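Local atomic coordinates of putative uncharacterized protein (Desulfitobacterium hafniense, PDB entry 4JGI), a protein that binds methylcobalamin and is probably the corrinoid-carrying component of an O-demethylase system. Residues 64-69 against 110-115; 94-99 against 123-128; 98-103 against 147-152; 175-180 against 188-193. One frame throughout, in Å; residues are numbered along the deposited sequence.

Contact 1: 64-69 against 110-115; sequences IFAGEI and RTMAEA
With OG1 beside its backbone N (chi1 -59°), Thr111 leaves its methyl CG2 anti to that N, where it meets Gly67, 3.7 Å from Gly67 C, while Glu68, bent at chi2 (-55°), folds its carboxylate back over the same methyl. The two side chains cross at about a right angle, and Glu68 OE2 comes to 3.5 Å from Thr111 CG2. The hydroxyl OG1 is bonded to Asn107 O one helical turn back; a water also donates to it, but the approach of that water to Glu68 is implausibly short and the bridge is doubtful. Met112 approaches the glycine from beside the methyl, its CG 4.0 Å from Gly67 CA, and its extended chain carries CE on to Ala66 CB at 4.3 Å. Further along, Ala115 CB rests 3.9 Å from Gly67 O. The missing side chain at Gly67 is what admits this approach: a beta carbon there would collide with Thr111 CG2. The axes accordingly come within 8.3 Å, crossing at 26°. Helix 60-77 is thereby joined to helix 104-115, which follows strand 91-96 of the Rossmann-like sheet; Met112 also touches Met46 of helix 32-54 and Ala199 of helix 199-209, while Ala113 lies on Val120 of strand 119-122.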
loop_
_atom_site.group_PDB
_atom_site.type_symbol
_atom_site.label_atom_id
_atom_site.label_comp_id
_atom_site.label_asym_id
_atom_site.label_seq_id
_atom_site.Cartn_x
_atom_site.Cartn_y
_atom_site.Cartn_z
ATOM N N ILE A 64 7.868 5.982 6.995
ATOM C CA ILE A 64 6.981 7.086 7.123
ATOM C C ILE A 64 7.325 8.178 6.106
ATOM O O ILE A 64 6.472 8.708 5.374
ATOM C CB ILE A 64 7.050 7.586 8.571
ATOM C CG1 ILE A 64 6.535 6.501 9.511
ATOM C CG2 ILE A 64 6.243 8.913 8.708
ATOM C CD1 ILE A 64 6.737 6.816 10.962
ATOM N N PHE A 65 8.616 8.507 6.050
ATOM C CA PHE A 65 9.113 9.506 5.125
ATOM C C PHE A 65 8.788 9.206 3.671
ATOM O O PHE A 65 8.308 10.087 2.953
ATOM C CB PHE A 65 10.604 9.761 5.242
ATOM C CG PHE A 65 11.122 10.137 6.637
ATOM C CD1 PHE A 65 10.328 10.641 7.660
ATOM C CD2 PHE A 65 12.445 9.942 6.898
ATOM C CE1 PHE A 65 10.872 10.906 8.890
ATOM C CE2 PHE A 65 12.989 10.192 8.105
ATOM C CZ PHE A 65 12.185 10.638 9.127
ATOM N N ALA A 66 8.972 7.938 3.285
ATOM C CA ALA A 66 8.766 7.593 1.926
ATOM C C ALA A 66 7.376 7.855 1.466
ATOM O O ALA A 66 7.148 8.342 0.332
ATOM C CB ALA A 66 9.135 6.124 1.696
ATOM N N GLY A 67 6.387 7.454 2.278
ATOM C CA GLY A 67 5.041 7.726 1.900
ATOM C C GLY A 67 4.678 9.201 1.704
ATOM O O GLY A 67 3.995 9.598 0.765
ATOM N N GLU A 68 5.160 10.005 2.654
ATOM C CA GLU A 68 4.922 11.424 2.594
ATOM C C GLU A 68 5.633 12.076 1.424
ATOM O O GLU A 68 5.075 12.945 0.760
ATOM C CB GLU A 68 5.339 12.109 3.884
ATOM C CG GLU A 68 4.609 11.561 5.114
ATOM C CD GLU A 68 3.095 11.540 5.133
ATOM O OE1 GLU A 68 2.462 12.291 4.411
ATOM O OE2 GLU A 68 2.535 10.693 5.846
ATOM N N ILE A 69 6.834 11.594 1.130
ATOM C CA ILE A 69 7.608 12.127 -0.011
ATOM C C ILE A 69 6.961 11.750 -1.349
ATOM O O ILE A 69 6.751 12.569 -2.271
ATOM C CB ILE A 69 9.070 11.640 0.045
ATOM C CG1 ILE A 69 9.815 12.375 1.193
ATOM C CG2 ILE A 69 9.832 11.803 -1.277
ATOM C CD1 ILE A 69 11.151 11.790 1.513
ATOM N N ARG A 110 -1.371 2.722 4.431
ATOM C CA ARG A 110 -2.408 3.564 3.912
ATOM C C ARG A 110 -1.786 4.748 3.175
ATOM O O ARG A 110 -2.198 5.098 2.052
ATOM C CB ARG A 110 -3.307 4.067 5.072
ATOM C CG ARG A 110 -4.379 5.003 4.619
ATOM C CD ARG A 110 -5.078 5.613 5.818
ATOM N NE ARG A 110 -4.184 6.451 6.615
ATOM C CZ ARG A 110 -4.390 6.862 7.873
ATOM N NH1 ARG A 110 -5.389 6.416 8.607
ATOM N NH2 ARG A 110 -3.484 7.666 8.447
ATOM N N THR A 111 -0.763 5.381 3.762
ATOM C CA THR A 111 -0.166 6.569 3.149
ATOM C C THR A 111 0.510 6.139 1.833
ATOM O O THR A 111 0.352 6.850 0.832
ATOM C CB THR A 111 0.834 7.215 4.092
ATOM O OG1 THR A 111 0.126 7.560 5.317
ATOM C CG2 THR A 111 1.507 8.427 3.422
ATOM N N MET A 112 1.261 5.052 1.808
ATOM C CA MET A 112 1.947 4.589 0.576
ATOM C C MET A 112 0.934 4.222 -0.475
ATOM O O MET A 112 1.134 4.541 -1.625
ATOM C CB MET A 112 2.883 3.443 0.849
ATOM C CG MET A 112 4.055 3.861 1.741
ATOM S SD MET A 112 4.976 2.339 2.000
ATOM C CE MET A 112 6.468 2.958 2.752
ATOM N N ALA A 113 -0.151 3.585 -0.074
ATOM C CA ALA A 113 -1.140 3.128 -1.058
ATOM C C ALA A 113 -1.879 4.295 -1.700
ATOM O O ALA A 113 -2.085 4.346 -2.916
ATOM C CB ALA A 113 -2.136 2.193 -0.377
ATOM N N GLU A 114 -2.248 5.295 -0.878
ATOM C CA GLU A 114 -2.864 6.532 -1.327
ATOM C C GLU A 114 -1.917 7.284 -2.311
ATOM O O GLU A 114 -2.355 7.720 -3.338
ATOM C CB GLU A 114 -3.366 7.406 -0.142
ATOM C CG GLU A 114 -4.599 6.798 0.481
ATOM C CD GLU A 114 -5.211 7.653 1.647
ATOM O OE1 GLU A 114 -4.417 8.350 2.352
ATOM O OE2 GLU A 114 -6.469 7.597 1.871
ATOM N N ALA A 115 -0.654 7.351 -1.970
ATOM C CA ALA A 115 0.330 7.996 -2.801
ATOM C C ALA A 115 0.598 7.242 -4.090
ATOM O O ALA A 115 1.144 7.817 -5.017
ATOM C CB ALA A 115 1.635 8.154 -2.037
HETATM O O HOH W 1 0.139 10.550 6.028
#

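Contact 2: 94-99 against 123-128; sequences LATVEG and LGIDVP
Asp126 OD1 receives the backbone N-H of Gly99 in a short, nearly straight bond, 2.6 Å from Gly99 N with 172° at the hydrogen, the donor lying close to the line of the carboxylate C-O bond. The same oxygen touches Glu98 CA at 3.4 Å. Glu98 runs past it in an extended chain, CG opposite the backbone N (chi1 -179°), and lays OE1 against the ring of Pro128, 3.5 Å from Pro128 CB. Beneath these side chains the two backbones are tied by three bonds: Leu123 N to Leu94 O, Thr96 N to Gly124 O at 3.0 Å, and Val127 N to Thr96 O. Val127 CG2 packs on Ala95 CB at 4.0 Å, and Leu123 CB reaches the same methyl. Ile125 CG2 comes to 4.1 Å from Thr96 CB, whose hydroxyl is bonded to His102 O. In the next shell Asp126 N is bonded to Asp100 O, so the aspartate is gripped through both backbone and side chain, and Ile132 of helix 129-139 closes over Ala95 and Val127. The bond to Asp126 thus holds the N-H of Gly99, which touches the cobalamin. Without the Asp126 carboxylate, as with an alanine here, Gly99 N would probably lose its acceptor and the turn beside the cofactor could shift. Glu98 OE1 and Asp126 OD1 lie 5.1 Å apart without touching, their planes 59° to one another, and the backbone N-H donated to Asp126 is likely to offset part of the mutual repulsion of two like charges.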
loop_
_atom_site.group_PDB
_atom_site.type_symbol
_atom_site.label_atom_id
_atom_site.label_comp_id
_atom_site.label_asym_id
_atom_site.label_seq_id
_atom_site.Cartn_x
_atom_site.Cartn_y
_atom_site.Cartn_z
ATOM N N LEU A 94 -9.426 -1.370 3.928
ATOM C CA LEU A 94 -8.291 -1.549 4.860
ATOM C C LEU A 94 -8.765 -1.483 6.286
ATOM O O LEU A 94 -9.508 -0.585 6.617
ATOM C CB LEU A 94 -7.257 -0.453 4.574
ATOM C CG LEU A 94 -5.975 -0.407 5.411
ATOM C CD1 LEU A 94 -5.170 -1.710 5.216
ATOM C CD2 LEU A 94 -5.104 0.802 5.034
ATOM N N ALA A 95 -8.340 -2.405 7.153
ATOM C CA ALA A 95 -8.729 -2.396 8.558
ATOM C C ALA A 95 -7.758 -3.075 9.417
ATOM O O ALA A 95 -7.106 -4.057 9.005
ATOM C CB ALA A 95 -10.042 -3.196 8.672
ATOM N N THR A 96 -7.627 -2.578 10.647
ATOM C CA THR A 96 -7.063 -3.336 11.691
ATOM C C THR A 96 -8.244 -4.109 12.311
ATOM O O THR A 96 -9.253 -3.513 12.649
ATOM C CB THR A 96 -6.309 -2.458 12.702
ATOM O OG1 THR A 96 -5.109 -1.905 12.098
ATOM C CG2 THR A 96 -5.980 -3.254 13.938
ATOM N N VAL A 97 -8.117 -5.421 12.365
ATOM C CA VAL A 97 -9.237 -6.293 12.648
ATOM C C VAL A 97 -9.606 -6.375 14.127
ATOM O O VAL A 97 -8.884 -5.987 14.993
ATOM C CB VAL A 97 -8.897 -7.703 12.142
ATOM C CG1 VAL A 97 -8.714 -7.731 10.639
ATOM C CG2 VAL A 97 -7.742 -8.360 12.867
ATOM N N GLU A 98 -10.770 -6.958 14.355
ATOM C CA GLU A 98 -11.349 -7.096 15.632
ATOM C C GLU A 98 -10.317 -7.807 16.573
ATOM O O GLU A 98 -9.708 -8.854 16.302
ATOM C CB GLU A 98 -12.689 -7.870 15.540
ATOM C CG GLU A 98 -13.385 -8.025 16.920
ATOM C CD GLU A 98 -14.852 -8.364 16.843
ATOM O OE1 GLU A 98 -15.644 -7.559 16.485
ATOM O OE2 GLU A 98 -15.190 -9.524 17.184
ATOM N N GLY A 99 -10.162 -7.177 17.725
ATOM C CA GLY A 99 -9.288 -7.696 18.770
ATOM C C GLY A 99 -8.019 -6.905 18.840
ATOM O O GLY A 99 -7.283 -7.075 19.811
ATOM N N LEU A 123 -11.089 1.677 7.510
ATOM C CA LEU A 123 -12.138 1.433 8.460
ATOM C C LEU A 123 -11.668 1.634 9.923
ATOM O O LEU A 123 -12.441 1.560 10.870
ATOM C CB LEU A 123 -12.735 0.033 8.305
ATOM C CG LEU A 123 -13.359 -0.207 6.914
ATOM C CD1 LEU A 123 -13.870 -1.602 6.835
ATOM C CD2 LEU A 123 -14.594 0.651 6.770
ATOM N N GLY A 124 -10.383 1.855 10.121
ATOM C CA GLY A 124 -9.818 2.101 11.446
ATOM C C GLY A 124 -9.388 0.875 12.211
ATOM O O GLY A 124 -8.909 -0.075 11.611
ATOM N N ILE A 125 -9.580 0.833 13.524
ATOM C CA ILE A 125 -9.109 -0.287 14.398
ATOM C C ILE A 125 -10.240 -1.124 15.020
ATOM O O ILE A 125 -11.375 -0.580 15.100
ATOM C CB ILE A 125 -8.164 0.225 15.495
ATOM C CG1 ILE A 125 -8.842 1.226 16.413
ATOM C CG2 ILE A 125 -6.984 0.950 14.857
ATOM C CD1 ILE A 125 -7.971 1.722 17.523
ATOM N N ASP A 126 -9.886 -2.254 15.547
ATOM C CA ASP A 126 -10.800 -3.183 16.185
ATOM C C ASP A 126 -12.039 -3.406 15.400
ATOM O O ASP A 126 -13.083 -3.468 15.948
ATOM C CB ASP A 126 -11.066 -2.697 17.581
ATOM C CG ASP A 126 -11.755 -3.789 18.466
ATOM O OD1 ASP A 126 -11.580 -5.032 18.316
ATOM O OD2 ASP A 126 -12.471 -3.369 19.349
ATOM N N VAL A 127 -11.919 -3.556 14.103
ATOM C CA VAL A 127 -13.065 -3.482 13.201
ATOM C C VAL A 127 -13.755 -4.855 13.106
ATOM O O VAL A 127 -13.135 -5.840 12.752
ATOM C CB VAL A 127 -12.722 -3.070 11.783
ATOM C CG1 VAL A 127 -13.920 -2.970 10.909
ATOM C CG2 VAL A 127 -11.976 -1.748 11.801
ATOM N N PRO A 128 -15.036 -4.925 13.463
ATOM C CA PRO A 128 -15.721 -6.237 13.380
ATOM C C PRO A 128 -15.804 -6.822 11.963
ATOM O O PRO A 128 -15.858 -6.063 10.996
ATOM C CB PRO A 128 -17.148 -5.908 13.832
ATOM C CG PRO A 128 -16.984 -4.647 14.678
ATOM C CD PRO A 128 -15.907 -3.874 13.994
#

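Contact 3: 98-103 against 147-152; sequences EGDLHD and SGVLTL
Asp100 sets its carboxylate between the His102 ring and the turn at Val149 and Leu150, each oxygen accepting two N-H groups. Asp100 OD2 takes Leu150 N nearly in line with its C-O bond, at 2.9 Å. Val149 N, 2.8 Å from Asp100 OD2, comes from above the carboxylate plane, 52° out of it. OD1 serves its own loop: His102 N donates to it, making an Asx turn, and His102 ND1 meets Asp100 OD1 at 2.8 Å on the syn side. That oxygen lies only 5° out of the imidazole plane, so the bond holds the ring edge-on to it and helps fix its rotation, together with the cobalt bond at NE2. Val149 turns CG1 between its backbone N and carbonyl carbon (chi1 45°), which brings this methyl over one ring face, 3.2 Å from His102 ND1 and equally near Asp100 OD2. Replacing Asp100 by an alanine would probably leave both turn amides without their acceptor and His102 ND1 without its partner, so that the ring is less firmly oriented. On the flank, Leu150 CD1 touches Gly99 O at 3.5 Å and Leu152 CD2 approaches Gly99 CA. Two waters bridge His102 O and Ser147 OG, which is also bonded to cobalamin N3B. Asp103 OD1 bonds to the corrinoid. This is the base-off, His-on arrangement of the DxHxxG motif in B12-binding domains, with the aspartate as second-shell partner of the axial histidine.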
loop_
_atom_site.group_PDB
_atom_site.type_symbol
_atom_site.label_atom_id
_atom_site.label_comp_id
_atom_site.label_asym_id
_atom_site.label_seq_id
_atom_site.Cartn_x
_atom_site.Cartn_y
_atom_site.Cartn_z
ATOM N N GLU A 98 -10.770 -6.958 14.355
ATOM C CA GLU A 98 -11.349 -7.096 15.632
ATOM C C GLU A 98 -10.317 -7.807 16.573
ATOM O O GLU A 98 -9.708 -8.854 16.302
ATOM C CB GLU A 98 -12.689 -7.870 15.540
ATOM C CG GLU A 98 -13.385 -8.025 16.920
ATOM C CD GLU A 98 -14.852 -8.364 16.843
ATOM O OE1 GLU A 98 -15.644 -7.559 16.485
ATOM O OE2 GLU A 98 -15.190 -9.524 17.184
ATOM N N GLY A 99 -10.162 -7.177 17.725
ATOM C CA GLY A 99 -9.288 -7.696 18.770
ATOM C C GLY A 99 -8.019 -6.905 18.840
ATOM O O GLY A 99 -7.283 -7.075 19.811
ATOM N N ASP A 100 -7.790 -6.032 17.830
ATOM C CA ASP A 100 -6.546 -5.311 17.712
ATOM C C ASP A 100 -6.667 -3.807 17.648
ATOM O O ASP A 100 -7.497 -3.242 16.981
ATOM C CB ASP A 100 -5.777 -5.859 16.516
ATOM C CG ASP A 100 -4.301 -5.959 16.758
ATOM O OD1 ASP A 100 -3.679 -4.852 16.815
ATOM O OD2 ASP A 100 -3.724 -7.070 16.918
ATOM N N LEU A 101 -5.739 -3.125 18.367
ATOM C CA LEU A 101 -5.722 -1.656 18.376
ATOM C C LEU A 101 -4.459 -1.071 17.709
ATOM O O LEU A 101 -4.255 0.200 17.742
ATOM C CB LEU A 101 -5.776 -1.118 19.807
ATOM C CG LEU A 101 -7.008 -1.601 20.549
ATOM C CD1 LEU A 101 -6.957 -1.063 21.956
ATOM C CD2 LEU A 101 -8.307 -1.155 19.948
ATOM N N HIS A 102 -3.637 -1.898 17.129
ATOM C CA HIS A 102 -2.397 -1.417 16.515
ATOM C C HIS A 102 -2.641 -0.870 15.137
ATOM O O HIS A 102 -3.186 -1.655 14.335
ATOM C CB HIS A 102 -1.342 -2.537 16.516
ATOM C CG HIS A 102 -0.936 -3.011 17.884
ATOM N ND1 HIS A 102 -1.599 -4.022 18.528
ATOM C CD2 HIS A 102 0.166 -2.770 18.648
ATOM C CE1 HIS A 102 -1.018 -4.284 19.682
ATOM N NE2 HIS A 102 0.040 -3.516 19.792
ATOM N N ASP A 103 -2.364 0.398 14.856
ATOM C CA ASP A 103 -2.545 1.010 13.555
ATOM C C ASP A 103 -1.390 1.793 13.013
ATOM O O ASP A 103 -1.458 2.264 11.883
ATOM C CB ASP A 103 -3.786 1.871 13.507
ATOM C CG ASP A 103 -3.709 3.109 14.284
ATOM O OD1 ASP A 103 -2.639 3.365 14.929
ATOM O OD2 ASP A 103 -4.739 3.913 14.277
ATOM N N SER A 147 -4.856 -5.821 8.931
ATOM C CA SER A 147 -3.754 -5.664 9.904
ATOM C C SER A 147 -4.088 -6.301 11.249
ATOM O O SER A 147 -5.183 -6.153 11.717
ATOM C CB SER A 147 -3.420 -4.140 10.060
ATOM O OG SER A 147 -2.197 -3.913 10.794
ATOM N N GLY A 148 -3.085 -6.896 11.843
ATOM C CA GLY A 148 -3.226 -7.378 13.188
ATOM C C GLY A 148 -1.949 -7.935 13.719
ATOM O O GLY A 148 -1.052 -8.335 12.964
ATOM N N VAL A 149 -1.929 -8.075 15.063
ATOM C CA VAL A 149 -0.795 -8.696 15.729
ATOM C C VAL A 149 -1.205 -9.731 16.775
ATOM O O VAL A 149 -0.621 -10.837 16.808
ATOM C CB VAL A 149 0.198 -7.670 16.355
ATOM C CG1 VAL A 149 -0.572 -6.626 17.069
ATOM C CG2 VAL A 149 1.145 -8.373 17.357
ATOM N N LEU A 150 -2.160 -9.440 17.592
ATOM C CA LEU A 150 -2.538 -10.407 18.638
ATOM C C LEU A 150 -3.086 -11.688 17.991
ATOM O O LEU A 150 -3.655 -11.670 16.901
ATOM C CB LEU A 150 -3.619 -9.820 19.490
ATOM C CG LEU A 150 -3.284 -8.508 20.242
ATOM C CD1 LEU A 150 -4.343 -8.194 21.284
ATOM C CD2 LEU A 150 -1.901 -8.549 20.818
ATOM N N THR A 151 -2.994 -12.781 18.715
ATOM C CA THR A 151 -3.461 -14.073 18.172
ATOM C C THR A 151 -4.940 -14.024 17.903
ATOM O O THR A 151 -5.393 -14.527 16.886
ATOM C CB THR A 151 -3.025 -15.266 19.071
ATOM O OG1 THR A 151 -1.597 -15.285 19.167
ATOM C CG2 THR A 151 -3.462 -16.574 18.472
ATOM N N LEU A 152 -5.708 -13.364 18.757
ATOM C CA LEU A 152 -7.148 -13.165 18.518
ATOM C C LEU A 152 -7.446 -12.432 17.205
ATOM O O LEU A 152 -8.460 -12.684 16.500
ATOM C CB LEU A 152 -7.760 -12.358 19.661
ATOM C CG LEU A 152 -9.253 -12.292 19.889
ATOM C CD1 LEU A 152 -9.679 -13.634 20.477
ATOM C CD2 LEU A 152 -9.677 -11.134 20.835
HETATM O O HOH W 2 -1.050 -1.536 12.031
HETATM O O HOH W 3 -1.786 -4.423 13.547
#

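Contact 4: 175-180 against 188-193; sequences VIIGGV and QRVGAD
The beta-alpha-beta unit of strand 174-178, helix 184-190 and strand 194-195 closes here, where the chain leaving the helix returns beside the strand that preceded it. Asp193 grips Val175 on both its polar backbone atoms. Asp193 OD2 uses its anti lone pair to accept Val175 N at 2.9 Å, with 162° at the hydrogen, while Asp193 N donates to Val175 O, also at 2.9 Å. A chi1 of -64° sets CG beside the aspartate's own backbone N, which lets its carboxylate reach back to the Val175 amide. OD2 is in addition salt-bridged to Arg170, so this anionic oxygen has a charged partner as well as an amide.

The turn that delivers Asp193 is a Schellman motif: Gly191, with phi 91°, is its C-prime residue, Ala192 N reaches back to Cys187 O, and the bond from Gly191 N to Gln188 O is weak. Ala192 follows directly and points its methyl at the strand, with Ala192 CB 3.6 Å from Val175 O. The same CB meets Val175 CG1 and Ile177 CG2, each at 3.9 Å. Ile177 CG2 also approaches Val190 CG1 at 4.3 Å. Met157 of helix 151-166 lies against both Ile177 and Val190, and beyond the strand's end Gly179 N makes a weak hydrogen bond to the cobalamin.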
loop_
_atom_site.group_PDB
_atom_site.type_symbol
_atom_site.label_atom_id
_atom_site.label_comp_id
_atom_site.label_asym_id
_atom_site.label_seq_id
_atom_site.Cartn_x
_atom_site.Cartn_y
_atom_site.Cartn_z
ATOM N N VAL A 175 -6.861 -10.654 -1.038
ATOM C CA VAL A 175 -6.687 -10.385 0.394
ATOM C C VAL A 175 -5.210 -10.338 0.713
ATOM O O VAL A 175 -4.482 -11.283 0.467
ATOM C CB VAL A 175 -7.334 -11.413 1.291
ATOM C CG1 VAL A 175 -7.130 -11.076 2.749
ATOM C CG2 VAL A 175 -8.857 -11.458 0.977
ATOM N N ILE A 176 -4.759 -9.199 1.267
ATOM C CA ILE A 176 -3.374 -9.049 1.742
ATOM C C ILE A 176 -3.424 -8.802 3.256
ATOM O O ILE A 176 -4.247 -8.018 3.723
ATOM C CB ILE A 176 -2.597 -7.981 0.958
ATOM C CG1 ILE A 176 -1.126 -7.979 1.394
ATOM C CG2 ILE A 176 -3.186 -6.591 1.128
ATOM C CD1 ILE A 176 -0.265 -7.121 0.494
ATOM N N ILE A 177 -2.522 -9.460 3.984
ATOM C CA ILE A 177 -2.428 -9.273 5.418
ATOM C C ILE A 177 -1.047 -8.683 5.751
ATOM O O ILE A 177 -0.047 -8.893 5.063
ATOM C CB ILE A 177 -2.700 -10.557 6.228
ATOM C CG1 ILE A 177 -1.596 -11.609 5.921
ATOM C CG2 ILE A 177 -4.121 -11.030 5.864
ATOM C CD1 ILE A 177 -1.710 -12.830 6.778
ATOM N N GLY A 178 -1.062 -7.959 6.873
ATOM C CA GLY A 178 0.157 -7.395 7.433
ATOM C C GLY A 178 0.031 -7.259 8.915
ATOM O O GLY A 178 -1.008 -7.457 9.517
ATOM N N GLY A 179 1.170 -6.959 9.535
ATOM C CA GLY A 179 1.232 -6.810 10.997
ATOM C C GLY A 179 2.487 -7.479 11.540
ATOM O O GLY A 179 3.178 -8.256 10.871
ATOM N N VAL A 180 2.796 -7.167 12.797
ATOM C CA VAL A 180 4.022 -7.674 13.410
ATOM C C VAL A 180 4.402 -9.146 13.168
ATOM O O VAL A 180 5.481 -9.425 12.734
ATOM C CB VAL A 180 4.078 -7.314 14.899
ATOM C CG1 VAL A 180 5.214 -8.067 15.561
ATOM C CG2 VAL A 180 4.256 -5.793 15.070
ATOM N N GLN A 188 -1.235 -18.675 5.060
ATOM C CA GLN A 188 -1.945 -19.942 4.823
ATOM C C GLN A 188 -3.100 -20.261 5.791
ATOM O O GLN A 188 -4.178 -20.674 5.355
ATOM C CB GLN A 188 -0.950 -21.068 4.862
ATOM C CG GLN A 188 -0.061 -20.980 3.636
ATOM C CD GLN A 188 -0.832 -21.175 2.336
ATOM O OE1 GLN A 188 -1.609 -22.125 2.228
ATOM N NE2 GLN A 188 -0.635 -20.274 1.339
ATOM N N ARG A 189 -2.906 -20.001 7.066
ATOM C CA ARG A 189 -3.941 -20.283 8.047
ATOM C C ARG A 189 -5.164 -19.353 7.850
ATOM O O ARG A 189 -6.325 -19.736 7.972
ATOM C CB ARG A 189 -3.406 -20.139 9.475
ATOM C CG ARG A 189 -4.418 -20.591 10.531
ATOM C CD ARG A 189 -3.717 -20.929 11.853
ATOM N NE ARG A 189 -2.618 -19.995 12.149
ATOM C CZ ARG A 189 -2.738 -18.826 12.785
ATOM N NH1 ARG A 189 -3.913 -18.397 13.241
ATOM N NH2 ARG A 189 -1.660 -18.078 12.971
ATOM N N VAL A 190 -4.879 -18.115 7.508
ATOM C CA VAL A 190 -5.895 -17.136 7.247
ATOM C C VAL A 190 -6.647 -17.390 5.951
ATOM O O VAL A 190 -7.848 -17.052 5.848
ATOM C CB VAL A 190 -5.295 -15.683 7.303
ATOM C CG1 VAL A 190 -6.221 -14.649 6.710
ATOM C CG2 VAL A 190 -4.917 -15.375 8.715
ATOM N N GLY A 191 -5.953 -17.886 4.934
ATOM C CA GLY A 191 -6.574 -17.994 3.658
ATOM C C GLY A 191 -6.382 -16.796 2.773
ATOM O O GLY A 191 -7.090 -16.591 1.801
ATOM N N ALA A 192 -5.374 -15.959 3.101
ATOM C CA ALA A 192 -5.058 -14.797 2.272
ATOM C C ALA A 192 -4.350 -15.087 0.990
ATOM O O ALA A 192 -3.745 -16.178 0.856
ATOM C CB ALA A 192 -4.275 -13.769 3.121
ATOM N N ASP A 193 -4.283 -14.139 0.086
ATOM C CA ASP A 193 -3.526 -14.285 -1.124
ATOM C C ASP A 193 -2.043 -13.981 -0.944
ATOM O O ASP A 193 -1.210 -14.626 -1.572
ATOM C CB ASP A 193 -4.118 -13.415 -2.245
ATOM C CG ASP A 193 -5.500 -13.875 -2.609
ATOM O OD1 ASP A 193 -5.589 -14.965 -3.184
ATOM O OD2 ASP A 193 -6.468 -13.187 -2.332
#

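Contacts 2, 3 and 4 belong to the C-terminal B12-binding domain, whereas contact 1 joins that domain to the N-terminal helices. Contact 1 stands about 20 to 22 Å, centre to centre, from the others, yet touches contact 2 through Arg110 CB and Leu94 CD2. Contacts 2 and 3 are about 8 Å apart, share Glu98 and Gly99, and start from the end of strand 91-96 and the loop that follows it. Contact 4, later in the chain, lies about 13 Å from contact 3 and meets it near Gly148 and Gly178. The ends of strands 91-96, 143-147 and 174-178 help frame the cobalamin, while contact 4 ties the start of strand 174-178 to the chain before strand 194-195.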